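Local coordinates for FabMG, novel types of Enoyl-acyl carrier protein reductase (Uncultured bacterium, PDB 6KI9), which probably catalyses the cofactor-dependent reduction of the enoyl double bond on acyl carrier protein, completing each elongation cycle of bacterial fatty acid synthesis, at residues F22-E27 / G36-A41; F29-A34 / L398-L403; K180-R185 / L372-I377. All blocks are in the same frame, centred on the assembly; numbering follows the deposited sequence.

Interaction 1. Residues F22-E27 / G36-A41. With EDO (1,2-ethanediol), chain F.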
# COMPACT_ATOMS: atom_id res chain seq x y z
N PHE A 22 0.47 1.05 20.26
CA PHE A 22 0.48 1.01 18.81
C PHE A 22 -0.79 0.33 18.34
O PHE A 22 -1.09 -0.80 18.74
CB PHE A 22 1.72 0.25 18.31
CG PHE A 22 1.84 0.15 16.81
CD1 PHE A 22 1.21 -0.87 16.12
CD2 PHE A 22 2.59 1.08 16.10
CE1 PHE A 22 1.32 -0.96 14.73
CE2 PHE A 22 2.72 0.99 14.72
CZ PHE A 22 2.07 -0.03 14.04
N VAL A 23 -1.56 1.02 17.51
CA VAL A 23 -2.83 0.48 17.03
C VAL A 23 -2.77 0.20 15.54
O VAL A 23 -2.61 1.11 14.73
CB VAL A 23 -3.99 1.44 17.34
CG1 VAL A 23 -5.31 0.85 16.86
CG2 VAL A 23 -4.04 1.74 18.82
N LEU A 24 -2.91 -1.07 15.17
CA LEU A 24 -2.94 -1.43 13.75
C LEU A 24 -4.36 -1.29 13.23
O LEU A 24 -5.23 -2.11 13.56
CB LEU A 24 -2.43 -2.85 13.52
CG LEU A 24 -2.23 -3.21 12.04
CD1 LEU A 24 -1.09 -2.39 11.45
CD2 LEU A 24 -1.95 -4.70 11.87
N PHE A 25 -4.59 -0.26 12.44
CA PHE A 25 -5.90 -0.02 11.85
C PHE A 25 -5.95 -0.70 10.48
O PHE A 25 -5.81 -0.07 9.43
CB PHE A 25 -6.19 1.48 11.76
CG PHE A 25 -7.65 1.79 11.55
CD1 PHE A 25 -8.55 1.71 12.60
CD2 PHE A 25 -8.12 2.16 10.29
CE1 PHE A 25 -9.89 1.99 12.41
CE2 PHE A 25 -9.47 2.45 10.10
CZ PHE A 25 -10.35 2.36 11.16
N GLY A 26 -6.15 -2.01 10.54
CA GLY A 26 -6.11 -2.89 9.39
C GLY A 26 -5.88 -4.27 9.97
O GLY A 26 -5.48 -4.39 11.13
N GLU A 27 -6.14 -5.33 9.21
CA GLU A 27 -5.84 -6.66 9.73
C GLU A 27 -4.73 -7.27 8.90
O GLU A 27 -4.76 -7.24 7.67
CB GLU A 27 -7.08 -7.57 9.74
CG GLU A 27 -6.82 -8.89 10.46
CD GLU A 27 -8.06 -9.74 10.67
OE1 GLU A 27 -9.18 -9.26 10.40
OE2 GLU A 27 -7.91 -10.90 11.12
N GLY A 36 7.10 -4.88 9.26
CA GLY A 36 8.30 -4.19 9.71
C GLY A 36 7.99 -3.07 10.70
O GLY A 36 8.72 -2.86 11.68
N LEU A 37 6.91 -2.34 10.42
CA LEU A 37 6.49 -1.24 11.29
C LEU A 37 6.06 -1.78 12.66
O LEU A 37 6.47 -1.26 13.71
CB LEU A 37 5.36 -0.44 10.64
CG LEU A 37 4.82 0.74 11.45
CD1 LEU A 37 5.94 1.74 11.75
CD2 LEU A 37 3.69 1.42 10.71
N ILE A 38 5.25 -2.84 12.64
CA ILE A 38 4.80 -3.49 13.87
C ILE A 38 6.01 -3.98 14.66
O ILE A 38 6.07 -3.82 15.88
CB ILE A 38 3.86 -4.68 13.59
CG1 ILE A 38 2.57 -4.21 12.92
CG2 ILE A 38 3.54 -5.41 14.88
CD1 ILE A 38 1.84 -5.31 12.18
N ASN A 39 6.98 -4.57 13.96
CA ASN A 39 8.21 -5.02 14.61
C ASN A 39 8.99 -3.90 15.29
O ASN A 39 9.53 -4.08 16.38
CB ASN A 39 9.11 -5.72 13.59
CG ASN A 39 8.56 -7.06 13.17
OD1 ASN A 39 7.69 -7.62 13.82
ND2 ASN A 39 9.08 -7.59 12.07
N GLU A 40 9.07 -2.74 14.63
CA GLU A 40 9.72 -1.58 15.23
C GLU A 40 8.98 -1.14 16.50
O GLU A 40 9.61 -0.84 17.51
CB GLU A 40 9.77 -0.41 14.24
CG GLU A 40 10.76 -0.60 13.10
CD GLU A 40 12.20 -0.71 13.58
OE1 GLU A 40 12.62 0.12 14.41
OE2 GLU A 40 12.90 -1.64 13.14
N ALA A 41 7.65 -1.11 16.42
CA ALA A 41 6.85 -0.73 17.59
C ALA A 41 7.07 -1.69 18.76
O ALA A 41 7.24 -1.26 19.90
CB ALA A 41 5.37 -0.68 17.23
C1 EDO F . -5.85 -3.75 5.95
O1 EDO F . -7.01 -4.51 6.33
C2 EDO F . -4.73 -4.67 5.50
O2 EDO F . -3.81 -4.90 6.57
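Phe22 lies against Ala41, Leu37 and Ile38 within the first beta-alpha-beta unit of a Rossmann-type fold, formed by strand 21-25, helix 33-43 and strand 47-56. The contact illustrates how a helix is seated on the parallel strands of a sheet. Here strand 22-25 and helix 36-41 run nearly antiparallel, at 164°, with their axes 9.8 Å apart at closest approach, and apolar side chains fill the interval. Phe22 carries most of it. With CG set anti to the backbone N (chi1 -179°), the side chain reaches out from the strand toward the helix. Its first atom, CB, already meets the methyl of Ala41, and that methyl then lies over one face of the ring, where Phe22 CD2 comes to 3.5 Å from Ala41 CB. Further out, CE2 touches both Ala41 CB and Leu37 CG. At the tip, Phe22 CZ is 3.9 Å from Leu37 CG, while Leu37 CD2 sits at the ring edge, in its plane. At another corner, on the same side of the ring plane as the alanine methyl, Phe22 CE1 meets Ile38 CG1 obliquely, the two side chains crossing at about a right angle. Leu24, two residues along the strand, adds a second layer: its CD2 is 3.9 Å from Ile38 CD1. Around this buried apolar patch, Phe156 of the adjoining strand 155-159 meets the Phe22 ring, and Phe411 of helix 394-413 packs on Leu37 and Ala41. Beyond the strand end the backbone binds an ethanediol, probably from the crystallisation liquor. A CB on Gly26 would collide with its C1, and Glu27 grips the molecule twice: Glu27 N donates to O1 at 3.1 Å in a fairly straight bond, and O2 donates to Glu27 O at 2.8 Å.

Interaction 2. Residues F29-A34 / L398-L403. With EDO (1,2-ethanediol), chain E.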
# COMPACT_ATOMS: atom_id res chain seq x y z
N PHE A 29 -2.65 -9.91 7.04
CA PHE A 29 -2.80 -11.15 6.30
C PHE A 29 -1.59 -11.33 5.39
O PHE A 29 -1.52 -10.71 4.33
CB PHE A 29 -4.07 -11.18 5.45
CG PHE A 29 -5.35 -11.15 6.25
CD1 PHE A 29 -5.76 -12.28 6.95
CD2 PHE A 29 -6.16 -10.03 6.25
CE1 PHE A 29 -6.94 -12.27 7.66
CE2 PHE A 29 -7.34 -10.01 6.97
CZ PHE A 29 -7.74 -11.14 7.67
N GLY A 30 -0.66 -12.19 5.78
CA GLY A 30 0.54 -12.37 4.99
C GLY A 30 1.54 -11.24 5.20
O GLY A 30 1.23 -10.23 5.83
N ARG A 31 2.74 -11.42 4.66
CA ARG A 31 3.81 -10.46 4.87
C ARG A 31 3.72 -9.28 3.91
O ARG A 31 3.38 -9.44 2.74
CB ARG A 31 5.17 -11.14 4.72
CG ARG A 31 6.38 -10.21 4.72
CD ARG A 31 7.65 -10.96 4.33
NE ARG A 31 8.85 -10.14 4.44
CZ ARG A 31 9.77 -10.03 3.49
NH1 ARG A 31 9.63 -10.68 2.34
NH2 ARG A 31 10.84 -9.26 3.68
N GLY A 32 3.99 -8.08 4.42
CA GLY A 32 4.03 -6.88 3.62
C GLY A 32 4.72 -5.79 4.42
O GLY A 32 5.45 -6.08 5.36
N TYR A 33 4.46 -4.53 4.07
CA TYR A 33 5.10 -3.40 4.74
C TYR A 33 4.80 -3.33 6.23
O TYR A 33 5.68 -3.01 7.03
CB TYR A 33 4.67 -2.07 4.10
CG TYR A 33 5.49 -1.61 2.92
CD1 TYR A 33 6.82 -1.21 3.08
CD2 TYR A 33 4.94 -1.53 1.65
CE1 TYR A 33 7.57 -0.77 2.00
CE2 TYR A 33 5.68 -1.08 0.57
CZ TYR A 33 6.99 -0.71 0.75
OH TYR A 33 7.74 -0.28 -0.32
N ALA A 34 3.55 -3.60 6.60
CA ALA A 34 3.11 -3.40 7.98
C ALA A 34 3.91 -4.22 8.99
O ALA A 34 4.11 -3.78 10.12
CB ALA A 34 1.62 -3.72 8.11
N LEU A 398 15.54 -7.66 -3.33
CA LEU A 398 15.37 -6.21 -3.24
C LEU A 398 14.06 -5.80 -2.54
O LEU A 398 14.04 -4.82 -1.79
CB LEU A 398 15.45 -5.59 -4.64
CG LEU A 398 16.80 -5.79 -5.34
CD1 LEU A 398 16.82 -5.01 -6.65
CD2 LEU A 398 17.98 -5.41 -4.46
N SER A 399 12.98 -6.55 -2.76
CA SER A 399 11.73 -6.24 -2.07
C SER A 399 11.93 -6.40 -0.58
O SER A 399 11.46 -5.57 0.22
CB SER A 399 10.59 -7.14 -2.54
OG SER A 399 10.22 -6.86 -3.88
N ALA A 400 12.62 -7.48 -0.20
CA ALA A 400 12.91 -7.70 1.22
C ALA A 400 13.70 -6.54 1.81
O ALA A 400 13.43 -6.10 2.94
CB ALA A 400 13.66 -9.01 1.41
N LEU A 401 14.68 -6.04 1.05
CA LEU A 401 15.46 -4.90 1.53
C LEU A 401 14.59 -3.65 1.73
O LEU A 401 14.75 -2.93 2.73
CB LEU A 401 16.60 -4.58 0.56
CG LEU A 401 17.68 -5.65 0.46
CD1 LEU A 401 18.81 -5.15 -0.44
CD2 LEU A 401 18.20 -6.01 1.84
N VAL A 402 13.70 -3.38 0.78
CA VAL A 402 12.83 -2.21 0.90
C VAL A 402 11.94 -2.32 2.14
O VAL A 402 11.79 -1.35 2.88
CB VAL A 402 11.96 -2.02 -0.35
CG1 VAL A 402 10.90 -0.96 -0.11
CG2 VAL A 402 12.83 -1.64 -1.55
N LEU A 403 11.36 -3.50 2.36
CA LEU A 403 10.54 -3.70 3.56
C LEU A 403 11.35 -3.41 4.83
O LEU A 403 10.91 -2.68 5.77
CB LEU A 403 9.99 -5.13 3.59
CG LEU A 403 9.02 -5.49 2.47
CD1 LEU A 403 8.56 -6.93 2.60
CD2 LEU A 403 7.83 -4.55 2.49
C1 EDO E . 0.14 -2.03 3.33
O1 EDO E . 1.06 -2.16 2.25
C2 EDO E . 0.83 -2.45 4.63
O2 EDO E . 1.48 -3.71 4.43
O HOH W 1 12.34 -7.65 4.98
O HOH W 2 8.18 -1.98 6.41
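Leu403 parts its two methyls between Arg31 and Tyr33, a compact way for one leucine to hold a loop. Leu403 CD1 stands over the centre of the Arg31 guanidinium, 3.4 Å from Arg31 CZ, at the end of an arginine chain extended from CG to NE. Leu403 CD2 covers one face of the Tyr33 ring in a CH-pi contact, 3.8 Å from the ring centroid and 22° off its normal. Val402 closes in on the phenol, its CG1 3.2 Å from Tyr33 OH, while that hydroxyl is hydrogen-bonded to Pro289 O. Segment 29-34 is the turn that leads from the first strand of the Rossmann-type fold into helix 33-43, a place where relatives commonly hold the cofactor. An alanine in place of this tyrosine is likely to leave Leu403 CD2 without its aromatic face and Pro289 O without this mate. The outer side is looser and wet. The edge of the Arg31 guanidinium is turned to Ala400, and its NH2 reaches a water by a weak bond; the same water donates to Ala400 O at 2.8 Å. At the helix start an ethanediol, probably from the crystallisation liquor, accepts a hydrogen bond from Ala34 N through its O2 at 3.0 Å.

Interaction 3. Residues K180-R185 / L372-I377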
# COMPACT_ATOMS: atom_id res chain seq x y z
N LYS A 180 -1.66 -7.88 -18.30
CA LYS A 180 -0.72 -8.81 -18.94
C LYS A 180 -0.91 -8.96 -20.45
O LYS A 180 -0.11 -9.63 -21.10
CB LYS A 180 -0.81 -10.18 -18.28
CG LYS A 180 -0.48 -10.19 -16.80
CD LYS A 180 -0.36 -11.61 -16.29
CE LYS A 180 -1.68 -12.35 -16.40
NZ LYS A 180 -1.58 -13.76 -15.94
N GLY A 181 -1.94 -8.33 -21.00
CA GLY A 181 -2.25 -8.52 -22.40
C GLY A 181 -1.37 -7.75 -23.37
O GLY A 181 -1.12 -6.55 -23.18
N ARG A 182 -0.92 -8.45 -24.41
CA ARG A 182 -0.20 -7.85 -25.53
C ARG A 182 -0.93 -8.21 -26.83
O ARG A 182 -1.71 -9.17 -26.86
CB ARG A 182 1.25 -8.33 -25.58
CG ARG A 182 2.17 -7.63 -24.58
CD ARG A 182 3.56 -8.25 -24.60
NE ARG A 182 3.56 -9.62 -24.09
CZ ARG A 182 4.65 -10.39 -24.01
NH1 ARG A 182 4.56 -11.62 -23.54
NH2 ARG A 182 5.82 -9.91 -24.41
N GLY A 183 -0.69 -7.44 -27.88
CA GLY A 183 -1.30 -7.68 -29.18
C GLY A 183 -2.81 -7.53 -29.11
O GLY A 183 -3.30 -6.55 -28.56
N GLU A 184 -3.54 -8.51 -29.64
CA GLU A 184 -5.00 -8.48 -29.60
C GLU A 184 -5.52 -8.65 -28.18
O GLU A 184 -6.66 -8.29 -27.89
CB GLU A 184 -5.61 -9.55 -30.51
CG GLU A 184 -5.20 -9.47 -31.97
CD GLU A 184 -5.63 -10.70 -32.75
OE1 GLU A 184 -6.07 -11.68 -32.11
OE2 GLU A 184 -5.57 -10.68 -34.00
N ARG A 185 -4.69 -9.21 -27.30
CA ARG A 185 -5.08 -9.41 -25.91
C ARG A 185 -5.02 -8.11 -25.10
O ARG A 185 -5.61 -8.03 -24.02
CB ARG A 185 -4.20 -10.47 -25.25
CG ARG A 185 -4.39 -11.86 -25.79
CD ARG A 185 -5.63 -12.51 -25.17
NE ARG A 185 -5.58 -12.47 -23.71
CZ ARG A 185 -6.58 -12.86 -22.92
NH1 ARG A 185 -6.45 -12.78 -21.60
NH2 ARG A 185 -7.71 -13.32 -23.45
N LEU A 372 3.38 0.42 -24.09
CA LEU A 372 3.78 0.15 -22.72
C LEU A 372 3.71 -1.34 -22.43
O LEU A 372 4.64 -1.91 -21.88
CB LEU A 372 2.91 0.92 -21.72
CG LEU A 372 3.15 0.56 -20.25
CD1 LEU A 372 4.57 0.92 -19.83
CD2 LEU A 372 2.14 1.24 -19.36
N ALA A 373 2.60 -1.97 -22.83
CA ALA A 373 2.45 -3.40 -22.64
C ALA A 373 3.62 -4.15 -23.27
O ALA A 373 4.25 -5.00 -22.62
CB ALA A 373 1.13 -3.88 -23.23
N ASP A 374 3.94 -3.79 -24.51
CA ASP A 374 5.06 -4.43 -25.21
C ASP A 374 6.38 -4.31 -24.45
O ASP A 374 7.02 -5.34 -24.16
CB ASP A 374 5.22 -3.84 -26.61
CG ASP A 374 4.19 -4.38 -27.59
OD1 ASP A 374 3.65 -5.48 -27.34
OD2 ASP A 374 3.94 -3.71 -28.62
N ILE A 375 6.79 -3.09 -24.13
CA ILE A 375 8.14 -2.92 -23.58
C ILE A 375 8.23 -3.38 -22.11
O ILE A 375 9.22 -3.99 -21.71
CB ILE A 375 8.65 -1.46 -23.71
CG1 ILE A 375 10.16 -1.39 -23.42
CG2 ILE A 375 7.86 -0.48 -22.85
CD1 ILE A 375 10.77 -0.03 -23.65
N MET A 376 7.19 -3.11 -21.32
CA MET A 376 7.21 -3.47 -19.90
C MET A 376 7.10 -4.99 -19.73
O MET A 376 7.91 -5.59 -19.01
CB MET A 376 6.07 -2.77 -19.14
CG MET A 376 5.99 -3.17 -17.67
SD MET A 376 4.88 -2.17 -16.66
CE MET A 376 3.28 -2.68 -17.28
N ILE A 377 6.12 -5.61 -20.38
CA ILE A 377 5.96 -7.05 -20.20
C ILE A 377 7.14 -7.77 -20.83
O ILE A 377 7.67 -8.72 -20.25
CB ILE A 377 4.62 -7.55 -20.77
CG1 ILE A 377 3.45 -6.90 -20.03
CG2 ILE A 377 4.53 -9.07 -20.66
CD1 ILE A 377 2.11 -7.10 -20.69
O HOH W 3 6.47 -7.48 -25.85
O HOH W 4 0.76 -4.84 -26.92
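The loop leaving the C-terminal end of helix 171-180 is laid along one side of helix 370-384, where Lys180, Gly181 and Arg182 meet Ala373, Asp374 and Ile377. It is an example of a helix exit packed through backbone carbonyls as well as side chains. Gly181 is the first residue to leave helical backbone angles. Ile377 CD1 lies alongside the Lys180 carbonyl, 3.4 Å from Lys180 O, and Gly181 O lies 3.5 Å from Ala373 CB. Gly181 O is buried by these hydrocarbon neighbours and has no hydrogen-bonding partner in the model.

Arg182 folds over the helix. Its chain bends at chi3 (-67°), which turns the guanidinium back over Ile377, so that the Ile377 CG2 methyl sits beneath the centre of the flat group, 3.6 Å from Arg182 CZ. Nearer the backbone, CG and CD run past Asp374 OD1. The two charges face each other only at a distance: Arg182 NE is 5.3 Å from Asp374 OD1, and the guanidinium and carboxylate planes are inclined by 61°. Water makes the polar links instead. One water accepts from Arg182 NH2 at 2.9 Å, in the guanidinium plane, and donates to Asp374 O. Another accepts from Gly183 N and donates to Asp374 OD1 at 3.0 Å. A weak, long ion pair also joins Arg182 NH1 to Asp381, further along the helix.

Elsewhere on helix 370-384, Ile375 and Met376 pack on Tyr349 of helix 339-351, and Leu372 and Ile375 on Met355 of helix 353-356, while Arg185 O accepts a hydrogen bond from Arg177 NE of helix 171-180.

How the interactions relate
From the N terminus, interaction 1 closes a short loop, joining strand 21-25 to the helix that follows it within one beta-alpha-beta unit. The 29-34 segment of interaction 2 lies inside that loop and reaches across to 398-403, so the two contacts cross; helix 33-43 serves both, and their centres are 13 Å apart. Interaction 2 thereby ties the beginning of the Rossmann-type sheet region to the late helix 394-413. Interaction 3 follows interaction 1 in series and is nested in the long loop closed by interaction 2. It joins peripheral elements, its centre about 38 Å from that of interaction 1, across the centre of the chain. Helices 370-384 and 394-413, consecutive in sequence, link interactions 3 and 2.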